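Long-range contacts in ATP-dependent DNA helicase PIF1 (Candida albicans, PDB 7OTJ), which couples ATP hydrolysis to 5'-3' unwinding of DNA, probably resolving G-quadruplexes and forked RNA-DNA hybrids and so maintaining nuclear and mitochondrial genome stability: residues Gly292-Cys297 / Leu446-Ser451; Asn252-Asp257 / Asn288-Ala293; Lys401-Val406 / Ile440-Ile445; Asn300-Leu305 / Thr415-Val420. All blocks are in the same frame, centred on the assembly; numbering follows the deposited sequence.

Interaction 2 comes first along the chain: it closes a loop of 30 residues between the end of helix 240-253 and the turn after strand 286-289. Gly292 and Ala293 end that contact and begin interaction 1, whose long loop closes only at Leu446-Ser451, where the chain returns to the parallel sheet of the motor. Interactions 3 and 4 both fall within this loop and cross each other: 300-305 opens, 401-406 opens, 415-420 closes interaction 4, and 440-445 closes interaction 3. Interaction 3 packs 401-406 on strand 435-446, and interaction 4 sets loop 300-305 on strand 416-420; interactions 1 and 2 join the 2B domain to the motor through Trp448 and helix 240-253.

Interaction 1: residues Gly292-Cys297 / Leu446-Ser451; sequences GAQVMC and LAWSLS. With nucleotides of chain C.
Gln294 lays the CB methylene of its side chain almost squarely on the five-membered ring of Trp448, a CH-pi contact with CB 3.5 Å from the ring centroid and only 6° off the ring normal. The contact lies where the SH3-like 2B domain, which includes strand 294-297, meets the connection from strand 435-446 to strand 449-451 of the parallel sheet of the RecA-like motor. The Gln294 chain bends at its second torsion (chi2 73°), which takes the amide away from the indole and leaves the aliphatic stem to do the touching. At the far end of the indole, Ala293 CB comes to 3.8 Å from Trp448 CH2 and also packs 3.6 Å from Leu446 CD2, so this one methyl touches two residues of segment 446-451.

The backbones meet through a bond from Ala447 N to Gln294 O, 2.9 Å long, in which the donor stands well above the carbonyl plane; Leu446 CA adds a CA-H...O contact to the same oxygen. Ala447 points its methyl at strand 294-297, where its CB lies 3.7 Å from Met296 CB; Leu310 touches both residues. Helix 240-253 packs against the indole through Asn247 and Lys250. From Ser449 the chain runs as strand 449-451 to the bound DNA. Ser451 stands at the N-cap of helix 452-455, its hydroxyl oxygen accepting from Lys454 N, while Ser451 OG also donates to the backbone phosphate of DT3 of chain C, reaching its OP1 at 2.7 Å.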
# COMPACT_ATOMS: atom_id res chain seq x y z
N GLY A 292 -17.42 -16.07 -9.75
CA GLY A 292 -16.87 -15.06 -10.63
C GLY A 292 -16.59 -13.72 -9.98
O GLY A 292 -16.10 -12.81 -10.67
N ALA A 293 -16.88 -13.57 -8.69
CA ALA A 293 -16.65 -12.31 -8.01
C ALA A 293 -15.16 -12.00 -7.95
O ALA A 293 -14.35 -12.87 -7.63
CB ALA A 293 -17.24 -12.36 -6.60
N GLN A 294 -14.81 -10.76 -8.29
CA GLN A 294 -13.43 -10.31 -8.16
C GLN A 294 -13.00 -10.32 -6.69
O GLN A 294 -13.73 -9.86 -5.81
CB GLN A 294 -13.29 -8.91 -8.74
CG GLN A 294 -11.89 -8.55 -9.20
CD GLN A 294 -11.50 -9.27 -10.47
OE1 GLN A 294 -12.32 -9.93 -11.11
NE2 GLN A 294 -10.24 -9.13 -10.86
N VAL A 295 -11.79 -10.82 -6.43
CA VAL A 295 -11.28 -10.93 -5.06
C VAL A 295 -9.79 -10.61 -5.04
O VAL A 295 -9.10 -10.65 -6.06
CB VAL A 295 -11.49 -12.33 -4.44
CG1 VAL A 295 -12.96 -12.61 -4.16
CG2 VAL A 295 -10.88 -13.39 -5.33
N MET A 296 -9.31 -10.30 -3.84
CA MET A 296 -7.90 -10.02 -3.61
C MET A 296 -7.43 -10.80 -2.39
O MET A 296 -8.06 -10.72 -1.33
CB MET A 296 -7.65 -8.53 -3.41
CG MET A 296 -6.34 -8.21 -2.71
SD MET A 296 -6.00 -6.45 -2.60
CE MET A 296 -5.26 -6.34 -0.98
N CYS A 297 -6.34 -11.53 -2.54
CA CYS A 297 -5.73 -12.22 -1.42
C CYS A 297 -5.12 -11.21 -0.45
O CYS A 297 -4.50 -10.23 -0.87
CB CYS A 297 -4.67 -13.20 -1.92
SG CYS A 297 -3.84 -14.12 -0.62
N LEU A 446 -13.62 -8.71 -1.65
CA LEU A 446 -14.09 -8.43 -3.01
C LEU A 446 -13.25 -7.30 -3.58
O LEU A 446 -13.31 -6.17 -3.08
CB LEU A 446 -15.57 -8.05 -3.03
CG LEU A 446 -16.63 -9.11 -2.70
CD1 LEU A 446 -18.00 -8.47 -2.59
CD2 LEU A 446 -16.63 -10.21 -3.74
N ALA A 447 -12.43 -7.59 -4.60
CA ALA A 447 -11.43 -6.60 -4.97
C ALA A 447 -12.01 -5.50 -5.85
O ALA A 447 -12.09 -4.36 -5.43
CB ALA A 447 -10.26 -7.30 -5.67
N TRP A 448 -12.50 -5.85 -7.05
CA TRP A 448 -13.28 -4.96 -7.91
C TRP A 448 -12.90 -3.48 -7.81
O TRP A 448 -12.36 -2.90 -8.75
CB TRP A 448 -14.76 -5.15 -7.62
CG TRP A 448 -15.45 -6.09 -8.57
CD1 TRP A 448 -15.25 -6.19 -9.91
CD2 TRP A 448 -16.44 -7.07 -8.24
NE1 TRP A 448 -16.06 -7.16 -10.44
CE2 TRP A 448 -16.80 -7.72 -9.43
CE3 TRP A 448 -17.06 -7.45 -7.05
CZ2 TRP A 448 -17.75 -8.74 -9.47
CZ3 TRP A 448 -18.01 -8.47 -7.09
CH2 TRP A 448 -18.34 -9.10 -8.29
N SER A 449 -13.17 -2.88 -6.65
CA SER A 449 -12.97 -1.45 -6.41
C SER A 449 -11.86 -1.24 -5.38
O SER A 449 -11.48 -2.14 -4.63
CB SER A 449 -14.28 -0.81 -5.93
OG SER A 449 -14.12 0.57 -5.67
N LEU A 450 -11.37 -0.01 -5.29
CA LEU A 450 -10.22 0.25 -4.44
C LEU A 450 -10.12 1.74 -4.17
O LEU A 450 -10.43 2.55 -5.05
CB LEU A 450 -8.92 -0.26 -5.09
CG LEU A 450 -7.61 -0.12 -4.32
CD1 LEU A 450 -7.60 -1.06 -3.12
CD2 LEU A 450 -6.43 -0.39 -5.24
N SER A 451 -9.71 2.10 -2.96
CA SER A 451 -9.56 3.51 -2.63
C SER A 451 -8.35 4.09 -3.36
O SER A 451 -7.35 3.40 -3.61
CB SER A 451 -9.41 3.71 -1.12
OG SER A 451 -8.18 3.20 -0.63
P DT C 3 -8.22 4.00 3.26
OP1 DT C 3 -8.17 3.07 2.11
OP2 DT C 3 -9.31 3.88 4.27
O5' DT C 3 -6.82 3.96 4.05
C5' DT C 3 -5.61 4.20 3.33
C4' DT C 3 -4.45 4.50 4.27
O4' DT C 3 -4.69 5.73 4.97
C3' DT C 3 -4.19 3.47 5.35
O3' DT C 3 -3.32 2.46 4.85
C2' DT C 3 -3.51 4.29 6.45
C1' DT C 3 -4.11 5.68 6.27
N1 DT C 3 -5.17 6.01 7.26
C2 DT C 3 -4.83 6.67 8.41
O2 DT C 3 -3.69 6.99 8.68
N3 DT C 3 -5.88 6.95 9.24
C4 DT C 3 -7.22 6.64 9.03
O4 DT C 3 -8.11 6.92 9.84
C5 DT C 3 -7.51 5.95 7.80
C7 DT C 3 -8.92 5.56 7.45
C6 DT C 3 -6.48 5.68 6.98

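Interaction 2: residues Asn252-Asp257 / Asn288-Ala293; sequences NTIQGD and NLKVGA
The C-terminal end of helix 240-253 receives the ammonium of Lys290, which hydrogen-bonds to the carbonyl oxygen of Ile254, the first residue to leave the helical conformation, and to that of Leu251 within the last turn. The modelled bond to Ile254 is very short, so its exact length is doubtful, but the arrangement is plain: a positive charge set at the carboxyl end of the helix, probably favoured by the helix dipole. Lys290 NZ also lies 3.6 Å from Asn252 CA, close against the last turn.

Lys290 gets there with CG beside its own backbone N (chi1 -73°) and the rest of the chain fully extended. On the way its methylenes run past Ile254 in the opposite direction, with Lys290 CD 3.7 Å from Ile254 CB. The apolar stem is thus buried against the isoleucine, and the side chain also touches Val258.

Lys290 is also the first residue of a type II beta turn that ends at Ala293 and links strands 286-289 and 294-297 of the 2B domain's antiparallel sheet. Gly292 holds the third place of this turn, with a positive phi of 89° that suits glycine. Ile254 covers the turn: its CG2 sits 3.4 Å from Val291 O, and its CD1 reaches to 4.1 Å from Ala293 N. The same CD1 touches the indole of Trp448, with 3.5 Å between Ile254 CD1 and Trp448 CH2. Past the isoleucine the chain bends at Gly256 before it enters strand 259-267 beside Leu289.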
# COMPACT_ATOMS: atom_id res chain seq x y z
N ASN A 252 -23.96 -7.74 -6.77
CA ASN A 252 -25.41 -7.92 -6.86
C ASN A 252 -25.90 -8.14 -8.28
O ASN A 252 -27.04 -8.58 -8.46
CB ASN A 252 -26.13 -6.70 -6.26
CG ASN A 252 -26.19 -6.75 -4.74
OD1 ASN A 252 -26.22 -7.83 -4.14
ND2 ASN A 252 -26.23 -5.58 -4.12
N THR A 253 -25.08 -7.85 -9.29
CA THR A 253 -25.49 -8.12 -10.67
C THR A 253 -25.28 -9.59 -11.02
O THR A 253 -26.11 -10.18 -11.72
CB THR A 253 -24.73 -7.20 -11.64
OG1 THR A 253 -23.32 -7.33 -11.43
CG2 THR A 253 -25.14 -5.75 -11.43
N ILE A 254 -24.18 -10.18 -10.55
CA ILE A 254 -23.96 -11.61 -10.70
C ILE A 254 -25.11 -12.39 -10.07
O ILE A 254 -25.54 -12.10 -8.95
CB ILE A 254 -22.62 -12.01 -10.06
CG1 ILE A 254 -21.48 -11.15 -10.62
CG2 ILE A 254 -22.32 -13.48 -10.29
CD1 ILE A 254 -20.12 -11.55 -10.09
N GLN A 255 -25.65 -13.35 -10.81
CA GLN A 255 -26.58 -14.33 -10.26
C GLN A 255 -25.79 -15.51 -9.71
O GLN A 255 -24.63 -15.72 -10.06
CB GLN A 255 -27.57 -14.80 -11.32
CG GLN A 255 -28.09 -13.70 -12.22
CD GLN A 255 -28.78 -12.59 -11.46
OE1 GLN A 255 -29.36 -12.83 -10.40
NE2 GLN A 255 -28.72 -11.38 -11.98
N GLY A 256 -26.44 -16.32 -8.87
CA GLY A 256 -25.65 -17.30 -8.16
C GLY A 256 -25.83 -17.46 -6.66
O GLY A 256 -25.01 -18.14 -6.03
N ASP A 257 -26.86 -16.84 -6.07
CA ASP A 257 -27.27 -17.19 -4.71
C ASP A 257 -26.14 -17.00 -3.69
O ASP A 257 -25.66 -17.94 -3.07
CB ASP A 257 -27.82 -18.62 -4.66
CG ASP A 257 -28.98 -18.78 -3.70
OD1 ASP A 257 -28.99 -18.10 -2.66
OD2 ASP A 257 -29.88 -19.59 -4.00
N ASN A 288 -18.88 -11.77 1.53
CA ASN A 288 -19.91 -12.19 0.58
C ASN A 288 -19.26 -12.52 -0.75
O ASN A 288 -18.57 -11.69 -1.33
CB ASN A 288 -20.97 -11.10 0.40
CG ASN A 288 -21.70 -10.78 1.69
OD1 ASN A 288 -22.54 -11.56 2.15
ND2 ASN A 288 -21.41 -9.63 2.27
N LEU A 289 -19.50 -13.74 -1.24
CA LEU A 289 -18.87 -14.21 -2.47
C LEU A 289 -19.89 -14.89 -3.36
O LEU A 289 -20.69 -15.71 -2.89
CB LEU A 289 -17.72 -15.18 -2.15
CG LEU A 289 -16.51 -14.64 -1.39
CD1 LEU A 289 -15.49 -15.75 -1.17
CD2 LEU A 289 -15.88 -13.47 -2.13
N LYS A 290 -19.87 -14.55 -4.65
CA LYS A 290 -20.57 -15.31 -5.67
C LYS A 290 -19.55 -15.99 -6.57
O LYS A 290 -18.34 -15.88 -6.38
CB LYS A 290 -21.50 -14.41 -6.50
CG LYS A 290 -22.75 -13.96 -5.79
CD LYS A 290 -23.57 -13.01 -6.63
CE LYS A 290 -24.81 -12.55 -5.89
NZ LYS A 290 -25.58 -11.54 -6.66
N VAL A 291 -20.04 -16.69 -7.59
CA VAL A 291 -19.16 -17.29 -8.58
C VAL A 291 -18.73 -16.21 -9.56
O VAL A 291 -19.57 -15.49 -10.12
CB VAL A 291 -19.85 -18.46 -9.29
CG1 VAL A 291 -18.89 -19.10 -10.28
CG2 VAL A 291 -20.32 -19.48 -8.25
N GLY A 292 -17.42 -16.07 -9.75
CA GLY A 292 -16.87 -15.06 -10.63
C GLY A 292 -16.59 -13.72 -9.98
O GLY A 292 -16.10 -12.81 -10.67
N ALA A 293 -16.88 -13.57 -8.69
CA ALA A 293 -16.65 -12.31 -8.01
C ALA A 293 -15.16 -12.00 -7.95
O ALA A 293 -14.35 -12.87 -7.63
CB ALA A 293 -17.24 -12.36 -6.60

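Interaction 3: residues Lys401-Val406 / Ile440-Ile445; sequences KKYPLV and IQFPLI
Phe442 and Tyr403 both carry CG beside the backbone N (chi1 -62° and -68°), which sends the phenylalanine across the gap between the two segments to meet the tyrosine nearly at a right angle. They form an offset edge-to-face pair, the edge of Phe442 turned to the face of Tyr403, with planes at 75° and Tyr403 CD1 3.4 Å from Phe442 CE1. Pro404 covers one face of the phenylalanine near its rim: a CH-pi contact in which Pro404 CD lies 3.9 Å from the ring centroid. Farther on, Val406 and Leu444 meet tip to tip, CG2 of the valine 3.9 Å from CD1 of the leucine.

Pro443 centres an inverse gamma turn, closed by Leu444 N on Phe442 O at 2.8 Å, and this kink breaks strand 435-446 between Phe442 and Leu444. Just before it, Phe442 N donates to Gln441 OE1 at 3.1 Å in the carbonyl plane, while the side-chain NE2 of Gln441 is hydrogen-bonded to the carbonyl oxygens of Pro284 and Tyr261. The cluster lies inside the curled 2B sheet, with Leu287 and Leu289 of strand 286-289 and the ring of Tyr261 from strand 259-267 packed around it.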
# COMPACT_ATOMS: atom_id res chain seq x y z
N LYS A 401 -18.82 -25.36 6.02
CA LYS A 401 -18.75 -26.55 5.18
C LYS A 401 -17.89 -26.42 3.93
O LYS A 401 -17.46 -27.44 3.40
CB LYS A 401 -20.16 -27.00 4.77
CG LYS A 401 -20.98 -27.58 5.91
CD LYS A 401 -22.31 -28.11 5.42
CE LYS A 401 -23.09 -28.73 6.56
NZ LYS A 401 -24.43 -29.21 6.12
N LYS A 402 -17.64 -25.20 3.43
CA LYS A 402 -17.25 -25.03 2.03
C LYS A 402 -16.14 -23.99 1.87
O LYS A 402 -16.24 -22.89 2.40
CB LYS A 402 -18.46 -24.60 1.18
CG LYS A 402 -19.36 -25.74 0.76
CD LYS A 402 -20.64 -25.19 0.14
CE LYS A 402 -21.52 -26.30 -0.42
NZ LYS A 402 -20.94 -26.90 -1.66
N TYR A 403 -15.07 -24.36 1.09
CA TYR A 403 -14.05 -23.36 0.84
C TYR A 403 -14.17 -22.77 -0.56
O TYR A 403 -14.58 -23.46 -1.50
CB TYR A 403 -12.65 -23.95 1.02
CG TYR A 403 -12.30 -24.33 2.44
CD1 TYR A 403 -13.17 -24.05 3.49
CD2 TYR A 403 -11.11 -24.97 2.73
CE1 TYR A 403 -12.85 -24.39 4.79
CE2 TYR A 403 -10.78 -25.32 4.02
CZ TYR A 403 -11.65 -25.03 5.05
OH TYR A 403 -11.31 -25.38 6.33
N PRO A 404 -13.84 -21.49 -0.73
CA PRO A 404 -13.81 -20.90 -2.08
C PRO A 404 -12.69 -21.49 -2.93
O PRO A 404 -11.58 -21.74 -2.45
CB PRO A 404 -13.57 -19.41 -1.81
CG PRO A 404 -13.99 -19.20 -0.40
CD PRO A 404 -13.65 -20.47 0.31
N LEU A 405 -13.00 -21.69 -4.21
CA LEU A 405 -12.01 -22.09 -5.21
C LEU A 405 -11.67 -20.85 -6.03
O LEU A 405 -12.53 -20.31 -6.74
CB LEU A 405 -12.55 -23.20 -6.10
CG LEU A 405 -11.57 -23.75 -7.13
CD1 LEU A 405 -10.34 -24.31 -6.44
CD2 LEU A 405 -12.25 -24.81 -7.98
N VAL A 406 -10.42 -20.39 -5.94
CA VAL A 406 -10.02 -19.10 -6.48
C VAL A 406 -8.82 -19.28 -7.40
O VAL A 406 -7.85 -19.96 -7.03
CB VAL A 406 -9.71 -18.09 -5.37
CG1 VAL A 406 -9.39 -16.73 -5.97
CG2 VAL A 406 -10.88 -17.98 -4.40
N ILE A 440 -11.13 -15.30 12.69
CA ILE A 440 -10.88 -16.36 11.73
C ILE A 440 -11.78 -16.09 10.53
O ILE A 440 -13.01 -15.98 10.68
CB ILE A 440 -11.13 -17.75 12.33
CG1 ILE A 440 -10.19 -17.98 13.52
CG2 ILE A 440 -10.93 -18.83 11.27
CD1 ILE A 440 -10.38 -19.31 14.21
N GLN A 441 -11.17 -15.96 9.36
CA GLN A 441 -11.88 -15.65 8.13
C GLN A 441 -11.01 -16.09 6.97
O GLN A 441 -9.79 -16.22 7.10
CB GLN A 441 -12.20 -14.15 8.04
CG GLN A 441 -12.94 -13.72 6.78
CD GLN A 441 -14.36 -14.26 6.72
OE1 GLN A 441 -14.58 -15.42 6.35
NE2 GLN A 441 -15.33 -13.43 7.09
N PHE A 442 -11.64 -16.34 5.83
CA PHE A 442 -10.89 -16.56 4.61
C PHE A 442 -10.15 -15.28 4.24
O PHE A 442 -10.70 -14.18 4.36
CB PHE A 442 -11.81 -16.99 3.48
CG PHE A 442 -12.52 -18.28 3.74
CD1 PHE A 442 -11.95 -19.49 3.39
CD2 PHE A 442 -13.75 -18.29 4.38
CE1 PHE A 442 -12.59 -20.68 3.64
CE2 PHE A 442 -14.40 -19.48 4.63
CZ PHE A 442 -13.83 -20.68 4.27
N PRO A 443 -8.90 -15.38 3.79
CA PRO A 443 -8.11 -14.17 3.48
C PRO A 443 -8.48 -13.56 2.13
O PRO A 443 -7.65 -13.46 1.22
CB PRO A 443 -6.68 -14.71 3.52
CG PRO A 443 -6.82 -16.11 3.05
CD PRO A 443 -8.11 -16.61 3.63
N LEU A 444 -9.73 -13.12 2.00
CA LEU A 444 -10.22 -12.58 0.74
C LEU A 444 -11.11 -11.38 0.99
O LEU A 444 -11.82 -11.32 1.99
CB LEU A 444 -11.00 -13.64 -0.05
CG LEU A 444 -10.29 -14.93 -0.46
CD1 LEU A 444 -11.28 -15.93 -1.05
CD2 LEU A 444 -9.18 -14.64 -1.46
N ILE A 445 -11.03 -10.41 0.08
CA ILE A 445 -11.95 -9.28 0.01
C ILE A 445 -12.37 -9.13 -1.44
O ILE A 445 -11.60 -9.40 -2.36
CB ILE A 445 -11.32 -7.97 0.54
CG1 ILE A 445 -10.04 -7.65 -0.22
CG2 ILE A 445 -11.07 -8.06 2.04
CD1 ILE A 445 -9.47 -6.31 0.13

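Interaction 4: residues Asn300-Leu305 / Thr415-Val420; sequences NFDDQL and TFRTVV
Asp302 and Arg417 form a salt bridge, OD2 of the aspartate 3.2 Å from NH2 of the arginine, with the carboxylate and guanidinium planes 69° apart, so not the coplanar side-by-side arrangement of a two-pronged bridge. Asp302 OD2 is 3.6 Å from Arg417 NH1, so the bridge leans on NH2. That same nitrogen rests against the loop itself, 3.4 Å from Gln304 CB and 3.3 Å from Leu305 CB. Next to the charged pair the side chains of Leu305 and Val419 run antiparallel alongside one another, Leu305 CD2 4.1 Å from Val419 CG2, and Phe408 packs against both.

Arg417 leaves its strand with CG anti to the backbone N (chi1 -179°) and bends at its third torsion (65°), folding the guanidinium onto the loop, while Leu410 touches its side chain. The loop is shaped by its own backbone, Asp302 N donating to Leu305 O at 2.9 Å, and a weak bond from Asp303 N to Asp302 OD1 helps orient the carboxylate. The loop joins strands 294-297 and 310-316 of the 2B domain. Strand 416-420 pairs with strand 404-409, with Arg417 bonded to Phe408 and Val419 to Val406. With one oxygen on one nitrogen at the surface, the bridge is probably modest in strength, and the packing of the arginine on the loop likely matters as much as the charge.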
# COMPACT_ATOMS: atom_id res chain seq x y z
N ASN A 300 0.22 -13.31 2.68
CA ASN A 300 1.35 -13.84 1.93
C ASN A 300 1.47 -15.33 2.21
O ASN A 300 2.09 -15.76 3.18
CB ASN A 300 2.64 -13.11 2.29
CG ASN A 300 2.56 -11.62 2.00
OD1 ASN A 300 2.97 -11.16 0.93
ND2 ASN A 300 2.05 -10.85 2.96
N PHE A 301 0.85 -16.15 1.36
CA PHE A 301 0.97 -17.60 1.52
C PHE A 301 2.27 -18.12 0.92
O PHE A 301 3.11 -18.68 1.63
CB PHE A 301 -0.22 -18.31 0.88
CG PHE A 301 -1.50 -18.17 1.65
CD1 PHE A 301 -1.65 -18.80 2.87
CD2 PHE A 301 -2.55 -17.42 1.14
CE1 PHE A 301 -2.82 -18.68 3.58
CE2 PHE A 301 -3.73 -17.30 1.85
CZ PHE A 301 -3.86 -17.93 3.07
N ASP A 302 2.45 -17.91 -0.37
CA ASP A 302 3.56 -18.46 -1.12
C ASP A 302 4.57 -17.35 -1.42
O ASP A 302 4.42 -16.20 -1.00
CB ASP A 302 3.06 -19.11 -2.41
CG ASP A 302 4.00 -20.17 -2.94
OD1 ASP A 302 4.99 -20.49 -2.25
OD2 ASP A 302 3.75 -20.69 -4.05
N ASP A 303 5.61 -17.72 -2.17
CA ASP A 303 6.47 -16.73 -2.79
C ASP A 303 5.83 -16.16 -4.05
O ASP A 303 6.20 -15.06 -4.47
CB ASP A 303 7.82 -17.36 -3.12
CG ASP A 303 8.86 -16.34 -3.54
OD1 ASP A 303 8.69 -15.15 -3.21
OD2 ASP A 303 9.84 -16.73 -4.21
N GLN A 304 4.87 -16.88 -4.63
CA GLN A 304 4.15 -16.45 -5.82
C GLN A 304 2.79 -15.84 -5.49
O GLN A 304 2.41 -14.83 -6.08
CB GLN A 304 3.96 -17.63 -6.77
CG GLN A 304 4.11 -17.27 -8.24
CD GLN A 304 4.21 -18.49 -9.14
OE1 GLN A 304 4.07 -19.63 -8.68
NE2 GLN A 304 4.46 -18.27 -10.42
N LEU A 305 2.06 -16.41 -4.54
CA LEU A 305 0.76 -15.89 -4.12
C LEU A 305 0.97 -15.11 -2.83
O LEU A 305 1.27 -15.70 -1.78
CB LEU A 305 -0.25 -17.01 -3.94
CG LEU A 305 -1.58 -16.64 -3.29
CD1 LEU A 305 -2.30 -15.59 -4.11
CD2 LEU A 305 -2.44 -17.89 -3.14
N THR A 415 0.09 -15.68 -16.49
CA THR A 415 -0.31 -17.00 -16.02
C THR A 415 -1.19 -16.92 -14.78
O THR A 415 -1.21 -15.93 -14.04
CB THR A 415 0.92 -17.87 -15.73
OG1 THR A 415 1.70 -17.28 -14.68
CG2 THR A 415 1.78 -18.02 -16.98
N PHE A 416 -1.92 -18.01 -14.53
CA PHE A 416 -2.85 -18.15 -13.42
C PHE A 416 -2.38 -19.27 -12.49
O PHE A 416 -1.47 -20.04 -12.82
CB PHE A 416 -4.27 -18.45 -13.90
CG PHE A 416 -4.80 -17.47 -14.92
CD1 PHE A 416 -4.49 -16.12 -14.83
CD2 PHE A 416 -5.61 -17.90 -15.96
CE1 PHE A 416 -4.98 -15.22 -15.77
CE2 PHE A 416 -6.10 -17.00 -16.90
CZ PHE A 416 -5.78 -15.66 -16.80
N ARG A 417 -3.01 -19.35 -11.32
CA ARG A 417 -2.82 -20.49 -10.43
C ARG A 417 -4.06 -20.61 -9.56
O ARG A 417 -4.29 -19.76 -8.70
CB ARG A 417 -1.56 -20.34 -9.60
CG ARG A 417 -1.30 -21.52 -8.67
CD ARG A 417 0.17 -21.63 -8.32
NE ARG A 417 0.66 -20.50 -7.54
CZ ARG A 417 0.86 -20.53 -6.23
NH1 ARG A 417 0.63 -21.62 -5.52
NH2 ARG A 417 1.32 -19.44 -5.62
N THR A 418 -4.84 -21.66 -9.78
CA THR A 418 -6.05 -21.90 -9.01
C THR A 418 -5.70 -22.68 -7.75
O THR A 418 -4.95 -23.66 -7.81
CB THR A 418 -7.08 -22.66 -9.85
OG1 THR A 418 -7.28 -21.96 -11.09
CG2 THR A 418 -8.40 -22.75 -9.11
N VAL A 419 -6.26 -22.26 -6.62
CA VAL A 419 -5.97 -22.85 -5.32
C VAL A 419 -7.24 -22.84 -4.48
O VAL A 419 -8.18 -22.08 -4.74
CB VAL A 419 -4.82 -22.12 -4.58
CG1 VAL A 419 -3.48 -22.40 -5.24
CG2 VAL A 419 -5.09 -20.63 -4.52
N VAL A 420 -7.26 -23.70 -3.47
CA VAL A 420 -8.37 -23.77 -2.53
C VAL A 420 -8.02 -22.92 -1.31
O VAL A 420 -7.05 -23.20 -0.60
CB VAL A 420 -8.65 -25.23 -2.12
CG1 VAL A 420 -7.35 -25.99 -1.89
CG2 VAL A 420 -9.54 -25.27 -0.88